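Long-range contacts in TfuA domain-containing protein (Methanosarcina acetivorans, PDB 6XP8), which takes part in peptide backbone thioamidation, probably as the partner of a YcaO enzyme: residues Ala3-Gly8 and Gly45-Ile50; Pro26-Phe31 and Ala55-Arg60. All blocks are in the same frame, centred on the assembly; numbering follows the deposited sequence.

Contact 1: residues Ala3-Gly8 and Gly45-Ile50; sequences AVIFTG and GIIDGI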
# COMPACT_ATOMS: atom_id res chain seq x y z
N ALA A 3 -19.68 -2.36 7.16
CA ALA A 3 -18.46 -1.90 6.49
C ALA A 3 -18.10 -2.75 5.28
O ALA A 3 -18.28 -3.97 5.28
CB ALA A 3 -17.29 -1.87 7.46
N VAL A 4 -17.59 -2.07 4.25
CA VAL A 4 -17.01 -2.71 3.07
C VAL A 4 -15.54 -2.26 2.93
O VAL A 4 -15.24 -1.08 3.06
CB VAL A 4 -17.87 -2.48 1.79
CG1 VAL A 4 -18.04 -1.00 1.47
CG2 VAL A 4 -17.31 -3.24 0.59
N ILE A 5 -14.65 -3.23 2.72
CA ILE A 5 -13.20 -2.97 2.62
C ILE A 5 -12.64 -3.50 1.30
O ILE A 5 -12.81 -4.68 0.98
CB ILE A 5 -12.39 -3.60 3.79
CG1 ILE A 5 -12.99 -3.26 5.16
CG2 ILE A 5 -10.90 -3.25 3.71
CD1 ILE A 5 -12.90 -1.81 5.56
N PHE A 6 -11.97 -2.63 0.56
CA PHE A 6 -11.33 -3.01 -0.69
C PHE A 6 -9.86 -3.27 -0.44
O PHE A 6 -9.09 -2.34 -0.19
CB PHE A 6 -11.54 -1.93 -1.75
CG PHE A 6 -12.99 -1.65 -2.05
CD1 PHE A 6 -13.66 -2.38 -3.03
CD2 PHE A 6 -13.69 -0.68 -1.35
CE1 PHE A 6 -15.00 -2.14 -3.31
CE2 PHE A 6 -15.04 -0.44 -1.61
CZ PHE A 6 -15.69 -1.17 -2.60
N THR A 7 -9.48 -4.55 -0.47
CA THR A 7 -8.10 -4.98 -0.18
C THR A 7 -7.79 -6.34 -0.85
O THR A 7 -8.53 -6.77 -1.74
CB THR A 7 -7.76 -4.91 1.35
OG1 THR A 7 -6.34 -4.96 1.54
CG2 THR A 7 -8.44 -6.00 2.17
N GLY A 8 -6.69 -6.98 -0.45
CA GLY A 8 -6.26 -8.24 -1.06
C GLY A 8 -4.77 -8.25 -1.35
O GLY A 8 -4.14 -9.31 -1.28
N GLY A 45 -13.72 1.30 3.64
CA GLY A 45 -12.27 1.32 3.76
C GLY A 45 -11.65 1.06 2.40
O GLY A 45 -11.89 0.02 1.78
N ILE A 46 -10.87 2.03 1.91
CA ILE A 46 -10.11 1.84 0.68
C ILE A 46 -8.67 1.58 1.08
O ILE A 46 -8.01 2.46 1.64
CB ILE A 46 -10.20 3.05 -0.29
CG1 ILE A 46 -11.67 3.36 -0.66
CG2 ILE A 46 -9.37 2.79 -1.54
CD1 ILE A 46 -11.87 4.68 -1.40
N ILE A 47 -8.19 0.36 0.83
CA ILE A 47 -6.78 0.02 1.01
C ILE A 47 -6.14 -0.06 -0.38
O ILE A 47 -5.38 0.83 -0.78
CB ILE A 47 -6.57 -1.26 1.85
CG1 ILE A 47 -7.19 -1.09 3.25
CG2 ILE A 47 -5.08 -1.61 1.95
CD1 ILE A 47 -7.21 -2.32 4.15
N ASP A 48 -6.52 -1.09 -1.13
CA ASP A 48 -5.96 -1.37 -2.45
C ASP A 48 -6.93 -1.00 -3.56
O ASP A 48 -8.15 -1.05 -3.38
CB ASP A 48 -5.55 -2.84 -2.56
CG ASP A 48 -4.54 -3.24 -1.49
OD1 ASP A 48 -3.55 -2.50 -1.32
OD2 ASP A 48 -4.74 -4.28 -0.83
N GLY A 49 -6.36 -0.60 -4.69
CA GLY A 49 -7.13 -0.26 -5.88
C GLY A 49 -6.27 -0.29 -7.11
O GLY A 49 -5.03 -0.14 -7.04
N ILE A 50 -6.91 -0.50 -8.26
CA ILE A 50 -6.23 -0.48 -9.55
C ILE A 50 -5.77 0.95 -9.85
O ILE A 50 -6.52 1.90 -9.62
CB ILE A 50 -7.13 -1.08 -10.67
CG1 ILE A 50 -7.08 -2.62 -10.63
CG2 ILE A 50 -6.67 -0.66 -12.06
CD1 ILE A 50 -7.92 -3.26 -9.56
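Val4 and Phe6 of one strand and Gly45 of its neighbour exchange the backbone bonds of a parallel sheet. Gly45 N donates to Val4 O, and Gly45 O receives Phe6 N at 2.9 Å, both nearly straight at 169°. Beyond the last bridge the two segments stay joined through one acceptor: Phe6 O takes both Ile47 N, in its carbonyl plane, and Asp48 N, tilted from that plane, each at 3.0 Å.

Apolar packing is the work of Ile5. Its CD1 rests 3.7 Å from Gly45 CA, where a side chain in place of Gly45's hydrogen would collide with CD1. CG2 of Ile5, anti to the backbone N, reaches Ile47 CD1 at 3.8 Å. On the other face of the sheet the Phe6 ring turns its edge to a backbone oxygen: Gly45 O lies near the ring plane, 3.7 Å from CD2.

The polar side-chain bond lies past the strand ends. Thr7 OG1 donates to Asp48 OD2 over 2.9 Å, approaching from above the carboxylate plane, while Asn9 N and Ser10 OG bind the same buried carboxylate. With an alanine at Asp48 these three groups are likely to lose their shared acceptor, and the loop after Gly8 to be held less firmly.

Adjacent parallel strands in a sheet of order 2-1-3-4-5 are found in flavodoxin-like alpha/beta folds, whose C-terminal loops commonly form binding sites.

Contact 2: residues Pro26-Phe31 and Ala55-Arg60; sequences PPVRRF and AAVGHR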
# COMPACT_ATOMS: atom_id res chain seq x y z
N PRO A 26 -12.39 -7.23 -3.65
CA PRO A 26 -11.10 -7.09 -4.34
C PRO A 26 -10.64 -5.62 -4.42
O PRO A 26 -11.45 -4.71 -4.13
CB PRO A 26 -11.40 -7.63 -5.74
CG PRO A 26 -12.56 -8.55 -5.55
CD PRO A 26 -13.40 -7.88 -4.51
N PRO A 27 -9.37 -5.37 -4.81
CA PRO A 27 -8.90 -3.98 -5.00
C PRO A 27 -9.92 -3.15 -5.79
O PRO A 27 -10.46 -3.63 -6.80
CB PRO A 27 -7.61 -4.16 -5.78
CG PRO A 27 -7.07 -5.46 -5.29
CD PRO A 27 -8.26 -6.33 -5.02
N VAL A 28 -10.18 -1.93 -5.32
CA VAL A 28 -11.27 -1.11 -5.85
C VAL A 28 -11.01 -0.65 -7.30
O VAL A 28 -9.87 -0.35 -7.67
CB VAL A 28 -11.63 0.07 -4.90
CG1 VAL A 28 -10.52 1.12 -4.84
CG2 VAL A 28 -12.99 0.69 -5.24
N ARG A 29 -12.08 -0.65 -8.09
CA ARG A 29 -12.07 -0.13 -9.46
C ARG A 29 -13.15 0.93 -9.63
O ARG A 29 -14.03 1.06 -8.78
CB ARG A 29 -12.31 -1.26 -10.48
CG ARG A 29 -11.34 -2.42 -10.40
CD ARG A 29 -11.37 -3.27 -11.65
NE ARG A 29 -12.63 -3.99 -11.84
CZ ARG A 29 -12.93 -5.18 -11.30
NH1 ARG A 29 -12.06 -5.81 -10.52
NH2 ARG A 29 -14.10 -5.73 -11.55
N ARG A 30 -13.07 1.66 -10.74
CA ARG A 30 -14.02 2.72 -11.08
C ARG A 30 -15.48 2.24 -11.04
O ARG A 30 -15.83 1.16 -11.53
CB ARG A 30 -13.66 3.33 -12.44
CG ARG A 30 -14.45 4.58 -12.83
CD ARG A 30 -14.03 5.12 -14.19
NE ARG A 30 -13.28 6.37 -14.09
CZ ARG A 30 -11.96 6.45 -13.92
NH1 ARG A 30 -11.21 5.37 -13.83
NH2 ARG A 30 -11.39 7.65 -13.83
N PHE A 31 -16.31 3.06 -10.39
CA PHE A 31 -17.75 2.83 -10.19
C PHE A 31 -18.15 1.55 -9.46
O PHE A 31 -19.17 0.92 -9.77
CB PHE A 31 -18.55 3.11 -11.48
CG PHE A 31 -18.58 4.56 -11.86
CD1 PHE A 31 -19.08 5.52 -10.96
CD2 PHE A 31 -18.11 4.99 -13.10
CE1 PHE A 31 -19.10 6.86 -11.29
CE2 PHE A 31 -18.14 6.34 -13.44
CZ PHE A 31 -18.63 7.27 -12.53
N ALA A 55 -9.54 2.55 -15.06
CA ALA A 55 -10.17 1.73 -14.05
C ALA A 55 -9.99 2.24 -12.61
O ALA A 55 -10.55 1.65 -11.69
CB ALA A 55 -9.68 0.29 -14.18
N ALA A 56 -9.23 3.31 -12.41
CA ALA A 56 -8.96 3.81 -11.05
C ALA A 56 -10.18 4.46 -10.41
O ALA A 56 -10.96 5.13 -11.10
CB ALA A 56 -7.78 4.77 -11.05
N VAL A 57 -10.34 4.26 -9.10
CA VAL A 57 -11.41 4.90 -8.33
C VAL A 57 -11.28 6.43 -8.45
O VAL A 57 -10.20 6.98 -8.27
CB VAL A 57 -11.46 4.41 -6.85
CG1 VAL A 57 -10.19 4.75 -6.07
CG2 VAL A 57 -12.71 4.92 -6.14
N GLY A 58 -12.38 7.10 -8.78
CA GLY A 58 -12.35 8.54 -9.05
C GLY A 58 -12.70 9.38 -7.84
O GLY A 58 -13.39 8.91 -6.93
N HIS A 59 -12.21 10.63 -7.83
CA HIS A 59 -12.56 11.60 -6.78
C HIS A 59 -14.07 11.79 -6.66
O HIS A 59 -14.60 11.83 -5.55
CB HIS A 59 -11.89 12.97 -7.01
CG HIS A 59 -10.40 12.96 -6.89
ND1 HIS A 59 -9.63 14.08 -7.14
CD2 HIS A 59 -9.53 11.98 -6.54
CE1 HIS A 59 -8.36 13.79 -6.95
NE2 HIS A 59 -8.27 12.52 -6.59
N ARG A 60 -14.75 11.89 -7.81
CA ARG A 60 -16.21 12.03 -7.88
C ARG A 60 -16.95 10.93 -7.08
O ARG A 60 -17.91 11.22 -6.36
CB ARG A 60 -16.66 12.10 -9.35
CG ARG A 60 -18.08 11.65 -9.68
CD ARG A 60 -19.14 12.72 -9.44
NE ARG A 60 -20.47 12.13 -9.27
CZ ARG A 60 -21.49 12.69 -8.62
NH1 ARG A 60 -21.38 13.90 -8.06
NH2 ARG A 60 -22.64 12.04 -8.53
O HOH W 1 -8.60 2.18 -7.92
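Arg30 is laid along the backbone of Ala55 and Ala56, and more of its surface is buried here than that of any other residue of the contact. Its amide holds the two loops together directly: Arg30 N donates to Ala55 O at 2.7 Å, the N-H coming from above the carbonyl plane at a bent 145°. The same oxygen lies 3.2 Å from Arg29 CA in a C-H...O contact, so two successive residues of one loop converge on a single carbonyl.

The Arg30 side chain starts with CG anti to the backbone N (chi1 -172°), which carries it past Ala56 O, and a bend at chi3 then turns the guanidinium back across that carbonyl. Ala56 O sits over one face of the flat group, 3.3 Å from CZ, and Ala55 CA meets its edge in plane. Because the oxygen lies over the face, NH1, though only 2.8 Å from Ala56 O, is poorly aimed for a hydrogen bond. NH1 has a weak hydrogen bond to Asp53 O instead.

Both segments belong to connections on the C-terminal side of a parallel alpha/beta sheet: 26-31 leads from strand 23-25 to helix 33-38, while 55-60 closes the loop after strand 43-46 and enters helix 59-67, with Gly58 as the N-cap. Ala55 itself turns its methyl away from the other loop and meets it through the backbone.

Val57 supplies the apolar part. Its CG1 touches Val28 CG1 at 3.8 Å, the two side chains crossing at about a right angle, and Leu33 of helix 33-38 packs against both. Beside this pair a water accepts from Val57 N at 3.0 Å and donates to Val28 O.

In the fold
The two contacts have their centres about 10 Å apart, on the same side of the chain's centre, and their segments alternate in sequence: 3-8, 26-31, 45-50, 55-60. Contact 1 joins strands 3-6 and 43-46, next to each other in the five-stranded parallel sheet, whereas contact 2 joins loops that lead into helices 33-38 and 59-67. Segments 45-50 and 55-60 share the connection from strand 43-46 to helix 59-67. Val28 N probably donates to Asp48 O and Ile50 N to Val28 O, which would fasten the loop after strand 23-25 to that connection. Crossed connections of this kind illustrate how a parallel alpha/beta domain fixes the loops at the C-terminal ends of its strands.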